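Local coordinates for ABC-type amino acid transport system, periplasmic component (Caldanaerobacter subterraneus subsp. tengcongensis MB4, PDB 4YMX), which binds arginine outside the cell membrane and probably delivers amino acids of this kind to the membrane-embedded part of an ABC transporter, at residues 128-133 against 210-215; 116-121 against 226-231; 71-76 against 238-243; 144-149 against 166-171. One frame throughout, in Å; residues are numbered along the deposited sequence. Where two conformers were deposited one is given.

Contact 1 (128-133 against 210-215)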
loop_
_atom_site.group_PDB
_atom_site.type_symbol
_atom_site.label_atom_id
_atom_site.label_comp_id
_atom_site.label_asym_id
_atom_site.label_seq_id
_atom_site.Cartn_x
_atom_site.Cartn_y
_atom_site.Cartn_z
ATOM N N GLN A 128 4.618 4.907 8.497
ATOM C CA GLN A 128 5.799 5.082 7.649
ATOM C C GLN A 128 7.057 4.770 8.438
ATOM O O GLN A 128 7.189 5.170 9.602
ATOM C CB GLN A 128 5.890 6.526 7.139
ATOM C CG GLN A 128 4.704 6.955 6.312
ATOM C CD GLN A 128 4.528 6.101 5.082
ATOM O OE1 GLN A 128 5.467 5.913 4.304
ATOM N NE2 GLN A 128 3.325 5.565 4.900
ATOM N N VAL A 129 7.984 4.070 7.796
ATOM C CA VAL A 129 9.290 3.823 8.378
ATOM C C VAL A 129 10.375 4.058 7.335
ATOM O O VAL A 129 10.097 4.292 6.162
ATOM C CB VAL A 129 9.432 2.389 8.930
ATOM C CG1 VAL A 129 8.319 2.071 9.930
ATOM C CG2 VAL A 129 9.478 1.363 7.802
ATOM N N VAL A 130 11.619 3.997 7.780
ATOM C CA VAL A 130 12.764 4.108 6.895
ATOM C C VAL A 130 13.484 2.757 6.855
ATOM O O VAL A 130 13.647 2.099 7.884
ATOM C CB VAL A 130 13.708 5.217 7.379
ATOM C CG1 VAL A 130 14.998 5.219 6.565
ATOM C CG2 VAL A 130 13.011 6.579 7.290
ATOM N N VAL A 131 13.869 2.319 5.662
ATOM C CA VAL A 131 14.665 1.110 5.506
ATOM C C VAL A 131 16.066 1.488 5.032
ATOM O O VAL A 131 16.220 2.305 4.120
ATOM C CB VAL A 131 14.036 0.131 4.480
ATOM C CG1 VAL A 131 14.873 -1.144 4.379
ATOM C CG2 VAL A 131 12.601 -0.210 4.862
ATOM N N VAL A 132 17.085 0.909 5.664
ATOM C CA VAL A 132 18.484 1.132 5.291
ATOM C C VAL A 132 19.216 -0.203 5.330
ATOM O O VAL A 132 18.684 -1.186 5.846
ATOM C CB VAL A 132 19.189 2.133 6.251
ATOM C CG1 VAL A 132 18.521 3.502 6.189
ATOM C CG2 VAL A 132 19.212 1.594 7.679
ATOM N N LYS A 133 20.437 -0.245 4.799
ATOM C CA LYS A 133 21.270 -1.434 4.956
ATOM C C LYS A 133 21.750 -1.546 6.399
ATOM O O LYS A 133 21.814 -0.539 7.121
ATOM C CB LYS A 133 22.485 -1.379 4.034
ATOM C CG LYS A 133 22.172 -1.454 2.553
ATOM C CD LYS A 133 21.740 -2.856 2.169
ATOM C CE LYS A 133 22.148 -3.204 0.750
ATOM N NZ LYS A 133 23.607 -3.429 0.585
ATOM N N LEU A 210 14.311 1.419 10.432
ATOM C CA LEU A 210 14.468 2.464 11.432
ATOM C C LEU A 210 13.112 3.116 11.683
ATOM O O LEU A 210 12.477 3.661 10.764
ATOM C CB LEU A 210 15.497 3.507 10.995
ATOM C CG LEU A 210 16.886 2.932 10.730
ATOM C CD1 LEU A 210 17.851 4.009 10.258
ATOM C CD2 LEU A 210 17.424 2.225 11.967
ATOM N N TYR A 211 12.658 3.028 12.930
ATOM C CA TYR A 211 11.407 3.650 13.353
ATOM C C TYR A 211 11.665 5.089 13.773
ATOM O O TYR A 211 12.018 5.361 14.922
ATOM C CB TYR A 211 10.771 2.846 14.497
ATOM C CG TYR A 211 10.321 1.482 14.027
ATOM C CD1 TYR A 211 9.064 1.304 13.474
ATOM C CD2 TYR A 211 11.166 0.384 14.091
ATOM C CE1 TYR A 211 8.650 0.067 13.014
ATOM C CE2 TYR A 211 10.764 -0.864 13.622
ATOM C CZ TYR A 211 9.500 -1.011 13.089
ATOM O OH TYR A 211 9.104 -2.242 12.622
ATOM N N MET A 212 11.505 6.016 12.838
ATOM C CA MET A 212 11.740 7.430 13.123
ATOM C C MET A 212 10.415 8.140 13.302
ATOM O O MET A 212 9.575 8.097 12.405
ATOM C CB MET A 212 12.497 8.068 11.967
ATOM C CG MET A 212 13.778 7.353 11.605
ATOM S SD MET A 212 14.634 8.255 10.318
ATOM C CE MET A 212 16.118 7.282 10.135
ATOM N N ASP A 213 10.230 8.798 14.443
ATOM C CA ASP A 213 8.989 9.515 14.717
ATOM C C ASP A 213 8.623 10.452 13.570
ATOM O O ASP A 213 7.493 10.460 13.076
ATOM C CB ASP A 213 9.114 10.340 16.002
ATOM C CG ASP A 213 9.010 9.499 17.266
ATOM O OD1 ASP A 213 8.765 8.275 17.170
ATOM O OD2 ASP A 213 9.155 10.079 18.367
ATOM N N GLU A 214 9.598 11.220 13.115
ATOM C CA GLU A 214 9.297 12.339 12.241
ATOM C C GLU A 214 8.928 11.958 10.807
ATOM O O GLU A 214 8.290 12.740 10.107
ATOM C CB GLU A 214 10.446 13.342 12.260
ATOM C CG GLU A 214 10.571 14.075 13.592
ATOM C CD GLU A 214 11.794 14.957 13.649
ATOM O OE1 GLU A 214 12.842 14.450 14.086
ATOM O OE2 GLU A 214 11.701 16.150 13.256
ATOM N N ILE A 215 9.298 10.759 10.370
ATOM C CA ILE A 215 8.961 10.359 9.011
ATOM C C ILE A 215 7.484 9.995 8.905
ATOM O O ILE A 215 6.923 9.974 7.815
ATOM C CB ILE A 215 9.852 9.194 8.507
ATOM C CG1 ILE A 215 9.823 9.105 6.977
ATOM C CG2 ILE A 215 9.408 7.872 9.115
ATOM C CD1 ILE A 215 10.565 10.232 6.278
HETATM O O HOH W 1 8.668 5.379 11.821
#

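Contact 2 (116-121 against 226-231)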
loop_
_atom_site.group_PDB
_atom_site.type_symbol
_atom_site.label_atom_id
_atom_site.label_comp_id
_atom_site.label_asym_id
_atom_site.label_seq_id
_atom_site.Cartn_x
_atom_site.Cartn_y
_atom_site.Cartn_z
ATOM N N SER A 116 -10.909 13.992 -5.219
ATOM C CA SER A 116 -10.991 13.318 -6.519
ATOM C C SER A 116 -11.810 12.031 -6.502
ATOM O O SER A 116 -12.515 11.725 -7.464
ATOM C CB SER A 116 -9.586 13.016 -7.048
ATOM O OG SER A 116 -8.866 14.217 -7.278
ATOM N N VAL A 117 -11.688 11.259 -5.420
ATOM C CA VAL A 117 -12.398 9.990 -5.276
ATOM C C VAL A 117 -13.020 9.899 -3.880
ATOM O O VAL A 117 -12.732 10.722 -3.013
ATOM C CB VAL A 117 -11.467 8.776 -5.526
ATOM C CG1 VAL A 117 -10.879 8.822 -6.935
ATOM C CG2 VAL A 117 -10.359 8.715 -4.469
ATOM N N ASP A 118 -13.881 8.906 -3.665
ATOM C CA ASP A 118 -14.490 8.703 -2.355
ATOM C C ASP A 118 -13.864 7.496 -1.658
ATOM O O ASP A 118 -13.540 6.497 -2.298
ATOM C CB ASP A 118 -16.001 8.484 -2.486
ATOM C CG ASP A 118 -16.745 9.741 -2.879
ATOM O OD1 ASP A 118 -16.235 10.849 -2.623
ATOM O OD2 ASP A 118 -17.855 9.617 -3.431
ATOM N N PHE A 119 -13.721 7.588 -0.342
ATOM C CA PHE A 119 -13.103 6.515 0.434
ATOM C C PHE A 119 -14.049 5.876 1.432
ATOM O O PHE A 119 -14.897 6.539 2.043
ATOM C CB PHE A 119 -11.865 7.015 1.181
ATOM C CG PHE A 119 -10.688 7.265 0.296
ATOM C CD1 PHE A 119 -9.808 6.236 -0.020
ATOM C CD2 PHE A 119 -10.457 8.528 -0.224
ATOM C CE1 PHE A 119 -8.709 6.472 -0.846
ATOM C CE2 PHE A 119 -9.365 8.770 -1.044
ATOM C CZ PHE A 119 -8.490 7.735 -1.358
ATOM N N SER A 120 -13.876 4.571 1.601
ATOM C CA SER A 120 -14.555 3.832 2.651
ATOM C C SER A 120 -14.007 4.200 4.017
ATOM O O SER A 120 -13.030 4.944 4.149
ATOM C CB SER A 120 -14.350 2.336 2.424
ATOM O OG SER A 120 -13.013 1.973 2.767
ATOM N N ASP A 121 -14.642 3.645 5.039
ATOM C CA ASP A 121 -14.072 3.655 6.374
ATOM C C ASP A 121 -12.702 2.986 6.328
ATOM O O ASP A 121 -12.438 2.140 5.461
ATOM C CB ASP A 121 -14.984 2.890 7.335
ATOM C CG ASP A 121 -16.331 3.562 7.523
ATOM O OD1 ASP A 121 -16.365 4.802 7.651
ATOM O OD2 ASP A 121 -17.350 2.842 7.569
ATOM N N VAL A 226 -13.484 4.428 -4.253
ATOM C CA VAL A 226 -14.412 4.298 -5.375
ATOM C C VAL A 226 -14.519 5.639 -6.079
ATOM O O VAL A 226 -14.098 6.670 -5.546
ATOM C CB VAL A 226 -15.833 3.808 -4.958
ATOM C CG1 VAL A 226 -15.760 2.445 -4.271
ATOM C CG2 VAL A 226 -16.535 4.840 -4.068
ATOM N N ALA A 227 -15.090 5.635 -7.278
ATOM C CA ALA A 227 -15.246 6.873 -8.028
ATOM C C ALA A 227 -16.124 7.863 -7.269
ATOM O O ALA A 227 -17.040 7.475 -6.533
ATOM C CB ALA A 227 -15.831 6.599 -9.390
ATOM N N LYS A 228 -15.829 9.144 -7.451
ATOM C CA LYS A 228 -16.603 10.209 -6.833
ATOM C C LYS A 228 -18.089 10.058 -7.151
ATOM O O LYS A 228 -18.484 9.995 -8.315
ATOM C CB LYS A 228 -16.107 11.565 -7.330
ATOM C CG LYS A 228 -16.830 12.746 -6.713
ATOM C CD LYS A 228 -16.563 12.847 -5.220
ATOM C CE LYS A 228 -15.149 13.318 -4.921
ATOM N NZ LYS A 228 -15.091 13.989 -3.592
ATOM N N GLY A 229 -18.906 9.977 -6.105
ATOM C CA GLY A 229 -20.344 9.870 -6.265
ATOM C C GLY A 229 -20.914 8.475 -6.424
ATOM O O GLY A 229 -22.135 8.311 -6.506
ATOM N N ASN A 230 -20.056 7.459 -6.468
ATOM C CA ASN A 230 -20.550 6.091 -6.554
ATOM C C ASN A 230 -20.976 5.600 -5.172
ATOM O O ASN A 230 -20.302 4.771 -4.547
ATOM C CB ASN A 230 -19.496 5.174 -7.168
ATOM C CG ASN A 230 -20.029 3.794 -7.482
ATOM O OD1 ASN A 230 -21.159 3.448 -7.121
ATOM N ND2 ASN A 230 -19.213 2.987 -8.148
ATOM N N LYS A 231 -22.096 6.130 -4.697
ATOM C CA LYS A 231 -22.584 5.824 -3.361
ATOM C C LYS A 231 -23.043 4.386 -3.231
ATOM O O LYS A 231 -22.865 3.775 -2.175
ATOM C CB LYS A 231 -23.736 6.765 -2.980
ATOM C CG LYS A 231 -24.302 6.494 -1.601
ATOM C CD LYS A 231 -25.637 7.178 -1.384
ATOM C CE LYS A 231 -25.475 8.662 -1.175
ATOM N NZ LYS A 231 -24.575 8.957 -0.033
HETATM O O HOH W 2 -13.700 9.738 -9.249
HETATM O O HOH W 3 -14.540 12.199 -0.919
#

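Contact 3 (71-76 against 238-243)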
loop_
_atom_site.group_PDB
_atom_site.type_symbol
_atom_site.label_atom_id
_atom_site.label_comp_id
_atom_site.label_asym_id
_atom_site.label_seq_id
_atom_site.Cartn_x
_atom_site.Cartn_y
_atom_site.Cartn_z
ATOM N N ASN A 71 -12.510 -9.924 -2.350
ATOM C CA ASN A 71 -13.350 -11.082 -2.600
ATOM C C ASN A 71 -14.591 -11.105 -1.718
ATOM O O ASN A 71 -15.648 -11.567 -2.159
ATOM C CB ASN A 71 -12.548 -12.379 -2.538
ATOM C CG ASN A 71 -11.907 -12.705 -3.863
ATOM O OD1 ASN A 71 -12.597 -12.961 -4.851
ATOM N ND2 ASN A 71 -10.588 -12.694 -3.897
ATOM N N ALA A 72 -14.489 -10.556 -0.510
ATOM C CA ALA A 72 -15.663 -10.442 0.351
ATOM C C ALA A 72 -16.672 -9.474 -0.267
ATOM O O ALA A 72 -17.886 -9.703 -0.222
ATOM C CB ALA A 72 -15.269 -9.991 1.759
ATOM N N ILE A 73 -16.167 -8.395 -0.863
ATOM C CA ILE A 73 -17.027 -7.423 -1.524
ATOM C C ILE A 73 -17.695 -8.049 -2.747
ATOM O O ILE A 73 -18.909 -7.901 -2.947
ATOM C CB ILE A 73 -16.225 -6.164 -1.930
ATOM C CG1 ILE A 73 -15.769 -5.396 -0.684
ATOM C CG2 ILE A 73 -17.036 -5.272 -2.890
ATOM C CD1 ILE A 73 -14.681 -4.361 -0.971
ATOM N N ALA A 74 -16.907 -8.755 -3.561
ATOM C CA ALA A 74 -17.440 -9.401 -4.758
ATOM C C ALA A 74 -18.522 -10.410 -4.385
ATOM O O ALA A 74 -19.533 -10.519 -5.083
ATOM C CB ALA A 74 -16.338 -10.073 -5.538
ATOM N N LYS A 75 -18.316 -11.136 -3.288
ATOM C CA LYS A 75 -19.286 -12.137 -2.848
ATOM C C LYS A 75 -20.595 -11.524 -2.357
ATOM O O LYS A 75 -21.679 -12.052 -2.648
ATOM C CB LYS A 75 -18.676 -13.080 -1.814
ATOM C CG LYS A 75 -17.719 -14.076 -2.444
ATOM C CD LYS A 75 -17.451 -15.267 -1.539
ATOM C CE LYS A 75 -16.304 -16.114 -2.071
ATOM N NZ LYS A 75 -15.131 -16.057 -1.155
ATOM N N LYS A 76 -20.503 -10.404 -1.644
ATOM C CA LYS A 76 -21.694 -9.657 -1.240
ATOM C C LYS A 76 -22.497 -9.200 -2.454
ATOM O O LYS A 76 -23.730 -9.264 -2.464
ATOM C CB LYS A 76 -21.297 -8.446 -0.392
ATOM C CG LYS A 76 -22.469 -7.650 0.165
ATOM C CD LYS A 76 -23.338 -8.474 1.108
ATOM C CE LYS A 76 -24.320 -7.573 1.843
ATOM N NZ LYS A 76 -25.157 -8.318 2.821
ATOM N N ASN A 238 -18.571 -0.303 2.640
ATOM C CA ASN A 238 -18.591 -0.000 4.050
ATOM C C ASN A 238 -19.336 -1.036 4.851
ATOM O O ASN A 238 -18.911 -1.362 5.899
ATOM C CB ASN A 238 -19.171 1.386 4.316
ATOM C CG ASN A 238 -18.172 2.477 4.123
ATOM O OD1 ASN A 238 -17.002 2.284 4.269
ATOM N ND2 ASN A 238 -18.662 3.626 3.841
ATOM N N GLU A 239 -20.431 -1.545 4.309
ATOM C CA GLU A 239 -21.164 -2.630 4.961
ATOM C C GLU A 239 -20.314 -3.895 5.081
ATOM O O GLU A 239 -20.328 -4.567 6.112
ATOM C CB GLU A 239 -22.464 -2.943 4.204
ATOM C CG GLU A 239 -23.539 -1.859 4.288
ATOM C CD GLU A 239 -24.751 -2.163 3.419
ATOM O OE1 GLU A 239 -25.063 -3.357 3.218
ATOM O OE2 GLU A 239 -25.389 -1.207 2.929
ATOM N N VAL A 240 -19.579 -4.227 4.027
ATOM C CA VAL A 240 -18.755 -5.437 4.034
ATOM C C VAL A 240 -17.610 -5.316 5.034
ATOM O O VAL A 240 -17.337 -6.256 5.782
ATOM C CB VAL A 240 -18.215 -5.758 2.620
ATOM C CG1 VAL A 240 -17.129 -6.824 2.681
ATOM C CG2 VAL A 240 -19.366 -6.189 1.713
ATOM N N ILE A 241 -16.954 -4.158 5.061
ATOM C CA ILE A 241 -15.893 -3.930 6.042
ATOM C C ILE A 241 -16.448 -4.056 7.459
ATOM O O ILE A 241 -15.853 -4.722 8.305
ATOM C CB ILE A 241 -15.213 -2.567 5.859
ATOM C CG1 ILE A 241 -14.475 -2.540 4.521
ATOM C CG2 ILE A 241 -14.249 -2.285 7.018
ATOM C CD1 ILE A 241 -13.977 -1.163 4.133
ATOM N N LYS A 242 -17.597 -3.440 7.710
ATOM C CA LYS A 242 -18.224 -3.551 9.027
ATOM C C LYS A 242 -18.570 -4.998 9.357
ATOM O O LYS A 242 -18.304 -5.469 10.469
ATOM C CB LYS A 242 -19.463 -2.654 9.109
ATOM C CG LYS A 242 -19.172 -1.274 9.675
ATOM C CD LYS A 242 -20.455 -0.565 10.102
ATOM C CE LYS A 242 -20.163 0.784 10.752
ATOM N NZ LYS A 242 -19.642 0.655 12.144
ATOM N N GLU A 243 -19.156 -5.725 8.412
ATOM C CA GLU A 243 -19.528 -7.108 8.698
ATOM C C GLU A 243 -18.312 -8.017 8.891
ATOM O O GLU A 243 -18.342 -8.921 9.726
ATOM C CB GLU A 243 -20.486 -7.657 7.637
ATOM C CG GLU A 243 -20.912 -9.109 7.842
ATOM C CD GLU A 243 -21.703 -9.354 9.126
ATOM O OE1 GLU A 243 -21.964 -10.537 9.412
ATOM O OE2 GLU A 243 -22.071 -8.387 9.839
#

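Contact 4 (144-149 against 166-171)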
loop_
_atom_site.group_PDB
_atom_site.type_symbol
_atom_site.label_atom_id
_atom_site.label_comp_id
_atom_site.label_asym_id
_atom_site.label_seq_id
_atom_site.Cartn_x
_atom_site.Cartn_y
_atom_site.Cartn_z
ATOM N N LEU A 144 19.043 11.927 7.485
ATOM C CA LEU A 144 18.454 11.805 6.154
ATOM C C LEU A 144 18.709 13.017 5.273
ATOM O O LEU A 144 18.507 12.951 4.056
ATOM C CB LEU A 144 16.949 11.555 6.239
ATOM C CG LEU A 144 16.539 10.261 6.940
ATOM C CD1 LEU A 144 15.030 10.206 7.063
ATOM C CD2 LEU A 144 17.076 9.032 6.198
ATOM N N LYS A 145 19.139 14.122 5.878
ATOM C CA LYS A 145 19.428 15.328 5.101
ATOM C C LYS A 145 20.425 15.051 3.985
ATOM O O LYS A 145 21.425 14.357 4.193
ATOM C CB LYS A 145 19.971 16.443 5.998
ATOM C CG LYS A 145 18.976 16.963 7.001
ATOM C CD LYS A 145 19.574 18.091 7.823
ATOM C CE LYS A 145 18.568 18.562 8.850
ATOM N NZ LYS A 145 17.974 17.389 9.554
ATOM N N VAL A 146 20.145 15.609 2.806
ATOM C CA VAL A 146 21.026 15.515 1.633
ATOM C C VAL A 146 21.188 14.090 1.070
ATOM O O VAL A 146 22.022 13.851 0.191
ATOM C CB VAL A 146 22.441 16.152 1.888
ATOM C CG1 VAL A 146 23.070 16.610 0.570
ATOM C CG2 VAL A 146 22.357 17.343 2.844
ATOM N N LYS A 147 20.395 13.150 1.571
ATOM C CA LYS A 147 20.510 11.760 1.141
ATOM C C LYS A 147 19.608 11.436 -0.049
ATOM O O LYS A 147 18.641 12.149 -0.332
ATOM C CB LYS A 147 20.189 10.813 2.301
ATOM C CG LYS A 147 21.131 10.938 3.492
ATOM C CD LYS A 147 22.486 10.300 3.194
ATOM C CE LYS A 147 23.390 10.338 4.419
ATOM N NZ LYS A 147 24.659 9.581 4.191
ATOM N N THR A 148 19.938 10.350 -0.743
ATOM C CA THR A 148 19.127 9.856 -1.849
ATOM C C THR A 148 18.125 8.869 -1.270
ATOM O O THR A 148 18.502 7.846 -0.695
ATOM C CB THR A 148 19.998 9.199 -2.928
ATOM O OG1 THR A 148 20.913 10.179 -3.445
ATOM C CG2 THR A 148 19.145 8.659 -4.086
ATOM N N ILE A 149 16.847 9.206 -1.391
ATOM C CA ILE A 149 15.785 8.435 -0.751
ATOM C C ILE A 149 14.834 7.882 -1.804
ATOM O O ILE A 149 14.232 8.645 -2.568
ATOM C CB ILE A 149 14.999 9.317 0.232
ATOM C CG1 ILE A 149 15.962 10.008 1.204
ATOM C CG2 ILE A 149 13.939 8.485 0.963
ATOM C CD1 ILE A 149 16.719 9.071 2.103
ATOM N N ASN A 166 16.980 19.140 1.697
ATOM C CA ASN A 166 17.926 18.832 0.624
ATOM C C ASN A 166 17.884 17.382 0.144
ATOM O O ASN A 166 18.874 16.848 -0.363
ATOM C CB ASN A 166 19.348 19.241 1.024
ATOM C CG ASN A 166 19.456 20.723 1.302
ATOM O OD1 ASN A 166 19.764 21.143 2.421
ATOM N ND2 ASN A 166 19.181 21.530 0.284
ATOM N N VAL A 167 16.721 16.754 0.304
ATOM C CA VAL A 167 16.548 15.372 -0.130
ATOM C C VAL A 167 16.778 15.226 -1.636
ATOM O O VAL A 167 16.437 16.115 -2.432
ATOM C CB VAL A 167 15.149 14.829 0.257
ATOM C CG1 VAL A 167 14.055 15.516 -0.548
ATOM C CG2 VAL A 167 15.087 13.316 0.067
ATOM N N LYS A 168 17.401 14.122 -2.017
ATOM C CA LYS A 168 17.487 13.745 -3.417
ATOM C C LYS A 168 16.514 12.596 -3.621
ATOM O O LYS A 168 16.822 11.439 -3.328
ATOM C CB LYS A 168 18.912 13.332 -3.788
ATOM C CG LYS A 168 19.946 14.387 -3.410
ATOM C CD LYS A 168 21.363 13.968 -3.784
ATOM C CE LYS A 168 22.387 14.967 -3.247
ATOM N NZ LYS A 168 23.760 14.705 -3.762
ATOM N N LEU A 169 15.315 12.925 -4.094
ATOM C CA LEU A 169 14.288 11.916 -4.300
ATOM C C LEU A 169 14.657 10.993 -5.451
ATOM O O LEU A 169 15.063 11.453 -6.520
ATOM C CB LEU A 169 12.937 12.563 -4.610
ATOM C CG LEU A 169 12.051 13.100 -3.491
ATOM C CD1 LEU A 169 10.649 13.302 -4.041
ATOM C CD2 LEU A 169 12.027 12.164 -2.293
ATOM N N LYS A 170 14.505 9.694 -5.232
ATOM C CA LYS A 170 14.574 8.718 -6.318
ATOM C C LYS A 170 13.183 8.101 -6.432
ATOM O O LYS A 170 12.734 7.379 -5.532
ATOM C CB LYS A 170 15.621 7.643 -6.043
ATOM C CG LYS A 170 15.896 6.744 -7.256
ATOM C CD LYS A 170 16.985 5.726 -6.963
ATOM C CE LYS A 170 17.452 5.015 -8.237
ATOM N NZ LYS A 170 16.348 4.263 -8.906
ATOM N N GLN A 171 12.496 8.402 -7.529
ATOM C CA GLN A 171 11.077 8.094 -7.664
ATOM C C GLN A 171 10.856 6.852 -8.504
ATOM O O GLN A 171 11.306 6.779 -9.652
ATOM C CB GLN A 171 10.351 9.299 -8.271
ATOM C CG GLN A 171 10.333 10.484 -7.312
ATOM C CD GLN A 171 9.988 11.793 -7.979
ATOM O OE1 GLN A 171 10.778 12.338 -8.747
ATOM N NE2 GLN A 171 8.806 12.312 -7.680
#

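Contact 1 (128-133 against 210-215)
V130 and L210 face each other as an antiparallel hydrogen-bonded pair: L210 N lies 2.7 Å from V130 O and V130 N 3.1 Å from L210 O, both bonds almost straight at 170°. The pair joins the end of strand 207-210, outermost in the five-stranded sheet of one lobe of this family 3 solute-binding protein, to its antiparallel neighbour 128-133.

Packing is dense on the face carrying V130 and L210. V130 CG2 reaches M212 SD at 3.8 Å and I215 CG1 at 4.1 Å. With M212 chi2 at -176° its chain runs straight on past CG, bringing SD, a polarisable atom well suited to apolar surroundings, to the valine methyl. Further along, V132 CG2 meets L210 CD1 at 3.8 Å, the two side chains crossing at about a right angle. Branched valines suit this strand because their methyls fill space close to the backbone.

The other side is looser. The exposed ring of Y211 lies beside V129, pointing the same way, with CE1 3.7 Å from V129 CG1; its OH is hydrogen-bonded to D194. Where the chains part, water 1 fills in for a direct backbone bond, donating to Q128 O (2.7 Å) and to M212 O (2.9 Å). The Q128 amide turns away from the contact, OE1 bonding to S157.

The chemistry thus divides the work: direct backbone hydrogen bonds set the alignment at V130 and L210, apolar contacts fill the buried face, and one water, spending a proton on each carbonyl, satisfies both where the loop diverges.

Contact 2 (116-121 against 226-231)
D118 holds the turn after V226 through both carboxylate oxygens. G229 N donates to D118 OD2 at 2.9 Å, nearly straight (168°) but arriving from above the carboxylate plane, 42° out of it. In the lysine conformer given, and so less certain, D118 OD1 makes a long salt bridge of 3.5 Å to K228 NZ. There the chain is bent at both chi2 and chi3, which folds it back across the aspartate, and NZ has a firmer partner in K114 O.

Beneath the carboxylate, D118 and V226 form an antiparallel hydrogen-bonded pair, with D118 N to V226 O at 2.9 Å and V226 N to D118 O at 2.8 Å. This joins strands 117-124 and 222-227 at one margin of a five-stranded mixed sheet, the core of a lobe of the type II periplasmic-binding fold.

A type II turn from A227 to N230, closed by N230 N to A227 O (3.0 Å), presents the G229 amide to D118. Glycine fits there because, at a phi of 87°, a side chain would jam against the K228 carbonyl. Next, N230 caps helix 231-247, its OD1 accepting from L233 N. On the strand side, V117 packs on I92 and L95 of helix 91-96.

Contact 3 (71-76 against 238-243)
V240 pushes into the surface of helix 71-76 between A72, I73 and K76, joining two helices that pack against the five-stranded sheet of the same lobe. Helix 65-77 touches strand 80-85 at one margin of that sheet, and helix 231-247 touches strand 117-124 at the other. The short axes of the two segments approach to 9.6 Å at a crossing angle of 116°, close enough for small and branched residues to mesh directly.

Starting at its root, V240 CB lies 4.1 Å from I73 CG1, the two side chains meeting at about a right angle. From there the valine forks. With CG1 opposite the backbone nitrogen (chi1 168°), that methyl drops between A72 and I73, 3.8 Å from A72 CB and 3.9 Å from I73 CG1. The small alanine leaves room for the valine methyl, while isoleucine supplies the buried bulk; L244 and V237 of helix 231-247 continue the packing onto A72 and I73.

The other branch, V240 CG2, runs toward the solvent side and passes K76 in the opposite sense, 3.6 Å from K76 CB. Lysine suits this border position: its methylenes cover the valine, and its ammonium extends outward on the E239 side. K76 NZ stays 5.0 Å from E239 OE1, so the charges are not in contact, though some attraction is likely. The last atom beside V240 CG2 is K76 CG, at 3.8 Å.

Contact 4 (144-149 against 166-171)
The flat groups that meet here are peptide units, and no donor lies in the plane of the carbonyl it bonds to. K168 N donates to K147 O at 2.9 Å and K168 O accepts from I149 N at 3.0 Å, the donors tilted 28° and 30° from the carbonyl planes. The next donor, K170 N, reaches I149 O at 2.9 Å from farther above its carbonyl plane, 41° out. T148 CA adds a CA-H...O contact to K168 O at 3.2 Å.

T148 and K168 share one face of this parallel pair, where T148 OG1 touches K168 CB at 3.8 Å. The extended lysine continues until its CE lies 3.6 Å from V146 O, its aliphatic length reaching across to segment 144-149. The opposite face bears I149, whose CG1 meets V167 CG2 at 3.6 Å, the side chains crossing at about a right angle.

Strand 148-152, helix 156-161 and strand 168-172 form a beta-alpha-beta unit, and I149 packs on A161 of that helix. It suits the buried place by packing on A189 and V191 of neighbouring strand 189-193. Strand 168-172 is outermost, so lysines are at home on it: K170 NZ forms a salt bridge with D181.

How the contacts relate
The four contacts fall into two pairs, one in each lobe. Contacts 1 and 4 belong to the same sheet, their centres about 14 Å apart, and L144 CD1 of contact 4 packs on M212 SD of contact 1 at 3.8 Å. The centres of contacts 2 and 3 are about 15 Å apart, and the two are joined by a probable hydrogen bond of 2.8 Å from D121 N to N238 OD1. Between contacts 1 and 2, whose centres are about 31 Å apart, the chain passes directly from strand 117-124 to strand 128-133. The bound arginine lies between the lobes: the nearest side-chain atoms of Q128, V117 and L169 are about 5, 10 and 13 Å from the ligand.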